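Protein (o6-methylguanine-dna methyltransferase) (Thermococcus kodakarensis, PDB 1MGT) repairs O6-methylguanine and O4-methylthymine in DNA by moving the methyl group onto one of its own cysteines, a suicide reaction that inactivates the enzyme for good. Local coordinates at residues R39-A44 and I54-Q59; E65-V70 and A78-E83; L84-V89 and V96-T101. All blocks are in the same frame, centred on the assembly; numbering follows the deposited sequence.

Contact 1: R39-A44 and I54-Q59; sequences RIHDLA and ISLDVQ
Leu56 takes part in three of the four residue pairs that meet here: its two methyl branches reach Ile40, His41 and Ala44 of the helical segment 39-44. The interactions across the pair are apolar or van der Waals, and no hydrogen bond joins the segments. CD2 of Leu56 lies 4.2 Å from CG2 of Ile40, the two side chains running past each other in opposite senses. CG2 is the branch of Ile40 that stands anti to the backbone N (CG1 has chi1 -81°), and this places it on the side facing Leu56. The other branch, CD1 of Leu56, is shared. It sits 4.2 Å from CB of Ala44 and meets the imidazole of His41 obliquely, 3.9 Å from CE1 and equally near ND1. The CB of His41 points away from the loop, yet the ring swings back to lie against the leucine. One turn further along the helix from Ile40, Ala44 also takes CG2 of Ile54 at 4.3 Å from its CB, where the two backbones come nearest, 6.8 Å between CA atoms.

The loop has polar bonds of its own, though none crosses to the helix segment. Asp57 is held by two neighbours: OG of Ser55 lies 2.5 Å from OD1, on its anti side but out of the carboxylate plane, while NE2 of Gln59 donates to the anti lone pair of OD2 at 2.9 Å and 162°. Away from the methyl-accepting cysteine, this extended loop bonds by backbone to Met1 and Leu2, at the start of strand 2-9, and packs with helix 33-49 on Ile19 of strand 12-20, in the N-terminal, RNase H-like part.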
loop_
_atom_site.group_PDB
_atom_site.type_symbol
_atom_site.label_atom_id
_atom_site.label_comp_id
_atom_site.label_asym_id
_atom_site.label_seq_id
_atom_site.Cartn_x
_atom_site.Cartn_y
_atom_site.Cartn_z
ATOM N N ARG A 39 1.170 2.908 -12.672
ATOM C CA ARG A 39 1.180 3.209 -11.229
ATOM C C ARG A 39 2.602 3.272 -10.671
ATOM O O ARG A 39 2.871 4.102 -9.802
ATOM C CB ARG A 39 0.351 2.173 -10.442
ATOM C CG ARG A 39 -1.130 2.319 -10.840
ATOM C CD ARG A 39 -1.979 1.262 -10.046
ATOM N NE ARG A 39 -3.368 1.554 -10.485
ATOM C CZ ARG A 39 -4.391 0.721 -10.354
ATOM N NH1 ARG A 39 -4.242 -0.474 -9.799
ATOM N NH2 ARG A 39 -5.577 1.145 -10.808
ATOM N N ILE A 40 3.482 2.428 -11.188
ATOM C CA ILE A 40 4.889 2.416 -10.768
ATOM C C ILE A 40 5.514 3.739 -11.154
ATOM O O ILE A 40 6.241 4.372 -10.375
ATOM C CB ILE A 40 5.622 1.199 -11.369
ATOM C CG1 ILE A 40 5.351 -0.071 -10.558
ATOM C CG2 ILE A 40 7.135 1.441 -11.468
ATOM C CD1 ILE A 40 5.939 -0.014 -9.141
ATOM N N HIS A 41 5.221 4.255 -12.360
ATOM C CA HIS A 41 5.765 5.524 -12.804
ATOM C C HIS A 41 5.212 6.690 -12.002
ATOM O O HIS A 41 5.927 7.619 -11.597
ATOM C CB HIS A 41 5.458 5.724 -14.314
ATOM C CG HIS A 41 6.389 4.844 -15.112
ATOM N ND1 HIS A 41 7.762 5.049 -15.136
ATOM C CD2 HIS A 41 6.141 3.776 -15.893
ATOM C CE1 HIS A 41 8.296 4.126 -15.904
ATOM N NE2 HIS A 41 7.372 3.338 -16.378
ATOM N N ASP A 42 3.893 6.640 -11.728
ATOM C CA ASP A 42 3.295 7.720 -10.920
ATOM C C ASP A 42 3.940 7.741 -9.537
ATOM O O ASP A 42 4.178 8.813 -8.979
ATOM C CB ASP A 42 1.778 7.500 -10.763
ATOM C CG ASP A 42 0.971 7.824 -11.998
ATOM O OD1 ASP A 42 -0.197 7.370 -12.082
ATOM O OD2 ASP A 42 1.456 8.513 -12.907
ATOM N N LEU A 43 4.181 6.563 -8.954
ATOM C CA LEU A 43 4.799 6.456 -7.634
ATOM C C LEU A 43 6.247 6.949 -7.673
ATOM O O LEU A 43 6.672 7.691 -6.808
ATOM C CB LEU A 43 4.804 4.986 -7.202
ATOM C CG LEU A 43 5.359 4.667 -5.797
ATOM C CD1 LEU A 43 4.677 5.508 -4.742
ATOM C CD2 LEU A 43 5.187 3.187 -5.527
ATOM N N ALA A 44 6.985 6.576 -8.724
ATOM C CA ALA A 44 8.391 7.035 -8.822
ATOM C C ALA A 44 8.470 8.555 -8.961
ATOM O O ALA A 44 9.409 9.187 -8.447
ATOM C CB ALA A 44 8.999 6.376 -10.065
ATOM N N ILE A 54 15.567 6.976 -7.306
ATOM C CA ILE A 54 14.960 5.790 -7.816
ATOM C C ILE A 54 15.548 5.304 -9.150
ATOM O O ILE A 54 15.737 6.128 -10.042
ATOM C CB ILE A 54 13.454 6.094 -8.166
ATOM C CG1 ILE A 54 12.687 6.629 -6.954
ATOM C CG2 ILE A 54 12.771 4.837 -8.679
ATOM C CD1 ILE A 54 12.613 5.648 -5.810
ATOM N N SER A 55 15.710 4.010 -9.276
ATOM C CA SER A 55 16.177 3.331 -10.452
ATOM C C SER A 55 15.141 2.230 -10.790
ATOM O O SER A 55 14.883 1.418 -9.915
ATOM C CB SER A 55 17.542 2.631 -10.245
ATOM O OG SER A 55 18.001 2.387 -11.571
ATOM N N LEU A 56 14.624 2.221 -11.994
ATOM C CA LEU A 56 13.629 1.251 -12.392
ATOM C C LEU A 56 14.147 0.121 -13.265
ATOM O O LEU A 56 13.374 -0.473 -14.035
ATOM C CB LEU A 56 12.400 1.923 -12.986
ATOM C CG LEU A 56 11.684 2.930 -12.065
ATOM C CD1 LEU A 56 10.535 3.564 -12.821
ATOM C CD2 LEU A 56 11.170 2.223 -10.801
ATOM N N ASP A 57 15.432 -0.168 -13.123
ATOM C CA ASP A 57 16.012 -1.311 -13.839
ATOM C C ASP A 57 15.389 -2.570 -13.198
ATOM O O ASP A 57 15.376 -2.710 -11.949
ATOM C CB ASP A 57 17.513 -1.376 -13.658
ATOM C CG ASP A 57 18.005 -1.155 -12.249
ATOM O OD1 ASP A 57 17.681 -0.112 -11.627
ATOM O OD2 ASP A 57 18.741 -2.015 -11.755
ATOM N N VAL A 58 14.925 -3.478 -14.016
ATOM C CA VAL A 58 14.290 -4.701 -13.515
ATOM C C VAL A 58 15.287 -5.714 -13.026
ATOM O O VAL A 58 16.206 -6.144 -13.724
ATOM C CB VAL A 58 13.369 -5.313 -14.588
ATOM C CG1 VAL A 58 12.657 -6.564 -14.082
ATOM C CG2 VAL A 58 12.389 -4.272 -15.081
ATOM N N GLN A 59 15.122 -6.129 -11.771
ATOM C CA GLN A 59 15.969 -7.087 -11.102
ATOM C C GLN A 59 15.121 -8.105 -10.319
ATOM O O GLN A 59 14.057 -7.783 -9.795
ATOM C CB GLN A 59 16.903 -6.382 -10.111
ATOM C CG GLN A 59 17.761 -5.240 -10.653
ATOM C CD GLN A 59 18.784 -5.688 -11.687
ATOM O OE1 GLN A 59 19.123 -6.862 -11.769
ATOM N NE2 GLN A 59 19.291 -4.764 -12.507
#

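Contact 2: E65-V70 and A78-E83; sequences EKVFKV and ASFLRE
Phe80 meets three residues of helix 63-71 along one side of its ring. CB of Lys66 lies at the ring edge, in plane, 3.8 Å from CE1. CG2 of Val67 approaches CZ obliquely, also at 3.8 Å, and CG2 of Val70 stands 4.0 Å from CD1. With CG anti to the backbone N (chi1 -159°), the phenyl group extends from its own segment to the helix. Both valines present the same branch, CG2, which lies anti to the carbonyl carbon.

Above the ring comes a charged pair. CG of Glu83 lies over the ring centre, 4.1 Å above the plane, and the chain bends there (chi2 -80°), turning the carboxylate toward the lysine. The extended Lys66 chain brings NZ to 3.4 Å from OE2 of Glu83, a salt bridge whose hydrogen bond is weak; Asp62 is a second, long and weak, ion partner of the same amine. Cutting Phe80 back to an alanine removes the ring, which would probably open a gap beside Lys66 CB, Val67 and Val70 and leave the Glu83 chain without the face it lies on, freer to turn from Lys66.

Further out, Val67 packs on Ile16 and Val18 of strand 12-20, Phe80 touches the loop residue Val138, and Leu81 rests on Thr101 and Lys102, so segment 78-83 lies between helix 63-71 and helix 91-103.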
loop_
_atom_site.group_PDB
_atom_site.type_symbol
_atom_site.label_atom_id
_atom_site.label_comp_id
_atom_site.label_asym_id
_atom_site.label_seq_id
_atom_site.Cartn_x
_atom_site.Cartn_y
_atom_site.Cartn_z
ATOM N N GLU A 65 6.837 -11.561 -3.907
ATOM C CA GLU A 65 6.255 -12.715 -3.245
ATOM C C GLU A 65 5.972 -12.396 -1.767
ATOM O O GLU A 65 4.975 -12.881 -1.250
ATOM C CB GLU A 65 7.130 -13.958 -3.350
ATOM C CG GLU A 65 6.391 -15.210 -2.845
ATOM C CD GLU A 65 7.283 -16.425 -2.779
ATOM O OE1 GLU A 65 6.777 -17.528 -2.458
ATOM O OE2 GLU A 65 8.498 -16.307 -3.048
ATOM N N LYS A 66 6.824 -11.633 -1.107
ATOM C CA LYS A 66 6.560 -11.315 0.321
ATOM C C LYS A 66 5.302 -10.460 0.423
ATOM O O LYS A 66 4.453 -10.685 1.293
ATOM C CB LYS A 66 7.732 -10.588 0.945
ATOM C CG LYS A 66 8.941 -11.474 1.229
ATOM C CD LYS A 66 10.045 -10.568 1.770
ATOM C CE LYS A 66 11.293 -11.357 2.159
ATOM N NZ LYS A 66 12.367 -10.357 2.520
ATOM N N VAL A 67 5.156 -9.490 -0.477
ATOM C CA VAL A 67 3.971 -8.653 -0.510
ATOM C C VAL A 67 2.741 -9.528 -0.774
ATOM O O VAL A 67 1.711 -9.360 -0.123
ATOM C CB VAL A 67 4.066 -7.514 -1.515
ATOM C CG1 VAL A 67 2.749 -6.747 -1.611
ATOM C CG2 VAL A 67 5.221 -6.577 -1.158
ATOM N N PHE A 68 2.803 -10.491 -1.709
ATOM C CA PHE A 68 1.687 -11.373 -1.979
ATOM C C PHE A 68 1.292 -12.170 -0.726
ATOM O O PHE A 68 0.095 -12.387 -0.502
ATOM C CB PHE A 68 2.041 -12.352 -3.114
ATOM C CG PHE A 68 0.903 -13.264 -3.491
ATOM C CD1 PHE A 68 -0.221 -12.780 -4.104
ATOM C CD2 PHE A 68 1.018 -14.624 -3.212
ATOM C CE1 PHE A 68 -1.264 -13.623 -4.451
ATOM C CE2 PHE A 68 -0.018 -15.483 -3.558
ATOM C CZ PHE A 68 -1.149 -14.979 -4.168
ATOM N N LYS A 69 2.274 -12.601 0.058
ATOM C CA LYS A 69 1.989 -13.340 1.293
ATOM C C LYS A 69 1.218 -12.449 2.273
ATOM O O LYS A 69 0.359 -12.971 3.001
ATOM C CB LYS A 69 3.278 -13.827 1.938
ATOM C CG LYS A 69 3.819 -15.087 1.231
ATOM C CD LYS A 69 5.152 -15.447 1.864
ATOM C CE LYS A 69 5.818 -16.638 1.181
ATOM N NZ LYS A 69 7.052 -17.005 1.962
ATOM N N VAL A 70 1.527 -11.145 2.303
ATOM C CA VAL A 70 0.736 -10.280 3.208
ATOM C C VAL A 70 -0.674 -10.160 2.661
ATOM O O VAL A 70 -1.695 -10.234 3.365
ATOM C CB VAL A 70 1.401 -8.879 3.294
ATOM C CG1 VAL A 70 0.503 -7.919 4.070
ATOM C CG2 VAL A 70 2.752 -9.023 3.960
ATOM N N ALA A 78 2.045 -6.016 10.129
ATOM C CA ALA A 78 3.078 -5.475 10.995
ATOM C C ALA A 78 4.422 -6.137 10.838
ATOM O O ALA A 78 5.452 -5.478 11.057
ATOM C CB ALA A 78 2.587 -5.566 12.469
ATOM N N SER A 79 4.484 -7.407 10.451
ATOM C CA SER A 79 5.806 -8.041 10.299
ATOM C C SER A 79 6.549 -7.512 9.086
ATOM O O SER A 79 7.760 -7.718 8.997
ATOM C CB SER A 79 5.682 -9.558 10.235
ATOM O OG SER A 79 4.935 -9.929 9.099
ATOM N N PHE A 80 5.872 -6.798 8.182
ATOM C CA PHE A 80 6.538 -6.255 6.995
ATOM C C PHE A 80 7.107 -4.870 7.258
ATOM O O PHE A 80 7.909 -4.380 6.455
ATOM C CB PHE A 80 5.557 -6.179 5.823
ATOM C CG PHE A 80 6.193 -6.116 4.450
ATOM C CD1 PHE A 80 6.393 -7.271 3.719
ATOM C CD2 PHE A 80 6.577 -4.917 3.893
ATOM C CE1 PHE A 80 6.973 -7.220 2.461
ATOM C CE2 PHE A 80 7.149 -4.844 2.634
ATOM C CZ PHE A 80 7.351 -6.011 1.918
ATOM N N LEU A 81 6.752 -4.222 8.378
ATOM C CA LEU A 81 7.251 -2.882 8.666
ATOM C C LEU A 81 8.773 -2.760 8.594
ATOM O O LEU A 81 9.265 -1.756 8.089
ATOM C CB LEU A 81 6.806 -2.427 10.056
ATOM C CG LEU A 81 5.766 -1.377 10.306
ATOM C CD1 LEU A 81 4.873 -0.985 9.162
ATOM C CD2 LEU A 81 4.908 -1.758 11.547
ATOM N N ARG A 82 9.531 -3.733 9.070
ATOM C CA ARG A 82 10.987 -3.672 9.044
ATOM C C ARG A 82 11.602 -3.667 7.647
ATOM O O ARG A 82 12.774 -3.300 7.510
ATOM C CB ARG A 82 11.524 -4.907 9.812
ATOM C CG ARG A 82 10.731 -6.142 9.454
ATOM C CD ARG A 82 11.437 -7.096 8.519
ATOM N NE ARG A 82 12.050 -8.216 9.228
ATOM C CZ ARG A 82 12.959 -8.161 10.182
ATOM N NH1 ARG A 82 13.421 -9.295 10.736
ATOM N NH2 ARG A 82 13.444 -7.011 10.627
ATOM N N GLU A 83 10.855 -4.072 6.632
ATOM C CA GLU A 83 11.369 -4.078 5.268
ATOM C C GLU A 83 11.212 -2.716 4.585
ATOM O O GLU A 83 11.790 -2.514 3.511
ATOM C CB GLU A 83 10.595 -5.083 4.415
ATOM C CG GLU A 83 10.410 -6.461 4.997
ATOM C CD GLU A 83 11.636 -7.339 4.841
ATOM O OE1 GLU A 83 12.659 -6.849 4.318
ATOM O OE2 GLU A 83 11.558 -8.514 5.251
#

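Contact 3: L84-V89 and V96-T101; sequences LSFEGV and VYEWLT
Tyr97 is approached by Val89 and Phe86 on the same aromatic flank, the one formed by CD2 and CE2. CG1 of Val89 is the closest, 3.7 Å from CE2 and 3.9 Å from CD2, coming in obliquely. This branch is anti to the backbone N (chi1 177°), which extends it toward the helix. The CB of Phe86 points neither to the helix nor from it, but the end of its ring comes nearer. There the two rings meet through their edges: CE2 of Phe86 lies 4.4 Å from CD2 of Tyr97, each atom near the plane of the other ring, side by side and not stacked. Next to CE2 on the same outer end, CZ of Phe86 is 4.5 Å from CG of Glu98, which it meets obliquely, while Lys94 makes a cation-pi contact with this ring. CG1 of Val89 also lies in plane at the Phe86 edge, and so touches both aromatic groups.

The tyrosine leaves its helix with CG anti to the carbonyl carbon (chi1 -58°), and its hydroxyl bonds to the carbonyl of Ala129, which fixes the far end of the ring.

In the loop, OG of Ser85 accepts from N of Glu87 at 3.0 Å and 163°, an ST turn, and a type II beta turn runs from Phe86 to Val89, with positive phi at Gly88 and a weak closing bond from Val89 N to Phe86 O. The contact thus joins the loop between helix 63-71 and helix 91-103 to the latter helix, part of the helix-turn-helix-class DNA-binding region, with the Tyr97 side chain about 6 Å from that of Cys141, the probable nucleophile.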
loop_
_atom_site.group_PDB
_atom_site.type_symbol
_atom_site.label_atom_id
_atom_site.label_comp_id
_atom_site.label_asym_id
_atom_site.label_seq_id
_atom_site.Cartn_x
_atom_site.Cartn_y
_atom_site.Cartn_z
ATOM N N LEU A 84 10.441 -1.811 5.164
ATOM C CA LEU A 84 10.185 -0.503 4.579
ATOM C C LEU A 84 11.244 0.530 4.841
ATOM O O LEU A 84 11.665 0.713 5.986
ATOM C CB LEU A 84 8.821 0.035 5.097
ATOM C CG LEU A 84 7.650 -0.932 4.864
ATOM C CD1 LEU A 84 6.355 -0.351 5.440
ATOM C CD2 LEU A 84 7.470 -1.236 3.381
ATOM N N SER A 85 11.660 1.282 3.810
ATOM C CA SER A 85 12.684 2.289 4.061
ATOM C C SER A 85 12.156 3.587 4.623
ATOM O O SER A 85 12.924 4.342 5.248
ATOM C CB SER A 85 13.420 2.626 2.740
ATOM O OG SER A 85 12.517 3.410 1.965
ATOM N N PHE A 86 10.891 3.939 4.407
ATOM C CA PHE A 86 10.300 5.186 4.815
ATOM C C PHE A 86 10.967 6.373 4.131
ATOM O O PHE A 86 10.871 7.502 4.611
ATOM C CB PHE A 86 10.199 5.421 6.336
ATOM C CG PHE A 86 9.091 4.527 6.874
ATOM C CD1 PHE A 86 9.391 3.342 7.490
ATOM C CD2 PHE A 86 7.768 4.924 6.699
ATOM C CE1 PHE A 86 8.396 2.500 7.970
ATOM C CE2 PHE A 86 6.778 4.076 7.175
ATOM C CZ PHE A 86 7.080 2.897 7.795
ATOM N N GLU A 87 11.643 6.140 2.997
ATOM C CA GLU A 87 12.256 7.251 2.271
ATOM C C GLU A 87 11.118 8.020 1.592
ATOM O O GLU A 87 10.212 7.375 1.054
ATOM C CB GLU A 87 13.214 6.724 1.178
ATOM C CG GLU A 87 14.502 6.146 1.734
ATOM C CD GLU A 87 15.408 5.533 0.673
ATOM O OE1 GLU A 87 15.272 5.800 -0.524
ATOM O OE2 GLU A 87 16.298 4.733 1.011
ATOM N N GLY A 88 11.135 9.339 1.662
ATOM C CA GLY A 88 10.133 10.206 1.081
ATOM C C GLY A 88 8.803 10.181 1.880
ATOM O O GLY A 88 7.776 10.517 1.304
ATOM N N VAL A 89 8.856 9.772 3.126
ATOM C CA VAL A 89 7.611 9.725 3.958
ATOM C C VAL A 89 7.821 10.736 5.090
ATOM O O VAL A 89 8.901 10.680 5.709
ATOM C CB VAL A 89 7.357 8.315 4.487
ATOM C CG1 VAL A 89 6.120 8.242 5.414
ATOM C CG2 VAL A 89 7.105 7.341 3.329
ATOM N N VAL A 96 1.029 7.890 10.986
ATOM C CA VAL A 96 -0.268 7.346 10.557
ATOM C C VAL A 96 -0.096 5.938 10.021
ATOM O O VAL A 96 -0.845 5.009 10.395
ATOM C CB VAL A 96 -0.911 8.269 9.512
ATOM C CG1 VAL A 96 -2.118 7.611 8.839
ATOM C CG2 VAL A 96 -1.274 9.620 10.105
ATOM N N TYR A 97 0.886 5.710 9.130
ATOM C CA TYR A 97 1.081 4.381 8.554
ATOM C C TYR A 97 1.378 3.307 9.583
ATOM O O TYR A 97 0.888 2.182 9.558
ATOM C CB TYR A 97 2.222 4.369 7.486
ATOM C CG TYR A 97 1.977 5.336 6.357
ATOM C CD1 TYR A 97 0.717 5.786 6.008
ATOM C CD2 TYR A 97 3.052 5.819 5.579
ATOM C CE1 TYR A 97 0.479 6.673 4.991
ATOM C CE2 TYR A 97 2.822 6.719 4.553
ATOM C CZ TYR A 97 1.563 7.147 4.247
ATOM O OH TYR A 97 1.336 8.057 3.236
ATOM N N GLU A 98 2.236 3.626 10.555
ATOM C CA GLU A 98 2.557 2.654 11.592
ATOM C C GLU A 98 1.334 2.355 12.474
ATOM O O GLU A 98 1.105 1.184 12.776
ATOM C CB GLU A 98 3.695 3.179 12.471
ATOM C CG GLU A 98 5.051 3.122 11.768
ATOM C CD GLU A 98 6.182 3.647 12.633
ATOM O OE1 GLU A 98 7.325 3.224 12.383
ATOM O OE2 GLU A 98 5.937 4.482 13.527
ATOM N N TRP A 99 0.605 3.391 12.865
ATOM C CA TRP A 99 -0.568 3.107 13.755
ATOM C C TRP A 99 -1.555 2.215 13.056
ATOM O O TRP A 99 -2.095 1.236 13.588
ATOM C CB TRP A 99 -1.212 4.435 14.189
ATOM C CG TRP A 99 -2.208 4.216 15.312
ATOM C CD1 TRP A 99 -1.928 4.299 16.650
ATOM C CD2 TRP A 99 -3.587 3.864 15.190
ATOM N NE1 TRP A 99 -3.079 4.028 17.381
ATOM C CE2 TRP A 99 -4.101 3.760 16.514
ATOM C CE3 TRP A 99 -4.449 3.647 14.127
ATOM C CZ2 TRP A 99 -5.436 3.435 16.771
ATOM C CZ3 TRP A 99 -5.778 3.317 14.372
ATOM C CH2 TRP A 99 -6.243 3.234 15.697
ATOM N N LEU A 100 -1.847 2.551 11.792
ATOM C CA LEU A 100 -2.772 1.785 10.973
ATOM C C LEU A 100 -2.322 0.342 10.833
ATOM O O LEU A 100 -3.104 -0.621 10.962
ATOM C CB LEU A 100 -2.835 2.465 9.583
ATOM C CG LEU A 100 -3.733 1.820 8.553
ATOM C CD1 LEU A 100 -5.202 1.878 9.049
ATOM C CD2 LEU A 100 -3.600 2.524 7.203
ATOM N N THR A 101 -1.028 0.135 10.548
ATOM C CA THR A 101 -0.507 -1.201 10.362
ATOM C C THR A 101 -0.513 -2.048 11.615
ATOM O O THR A 101 -0.770 -3.254 11.573
ATOM C CB THR A 101 0.953 -1.112 9.801
ATOM O OG1 THR A 101 0.873 -0.330 8.569
ATOM C CG2 THR A 101 1.455 -2.495 9.438
#

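The three contacts follow one another along the chain, each closing before the next opens. Contacts 1 and 2 belong to the N-terminal, RNase H-like part and use the consecutive helices 33-49 and 63-71, both with side chains on strand 12-20; their centres are about 19 Å apart and their nearest atoms about 10 Å. Contact 3 is equally far from contact 1 by centres, with nearest atoms about 6 Å apart. Its centre is about 13 Å from that of contact 2, and the two touch, CG2 of Thr101 standing 3.7 Å from CD1 of Leu81. Segments 78-83 and 84-89 are continuous, so contacts 2 and 3 connect the N-terminal part with helix 91-103, whose Tyr97 lies close to Cys141.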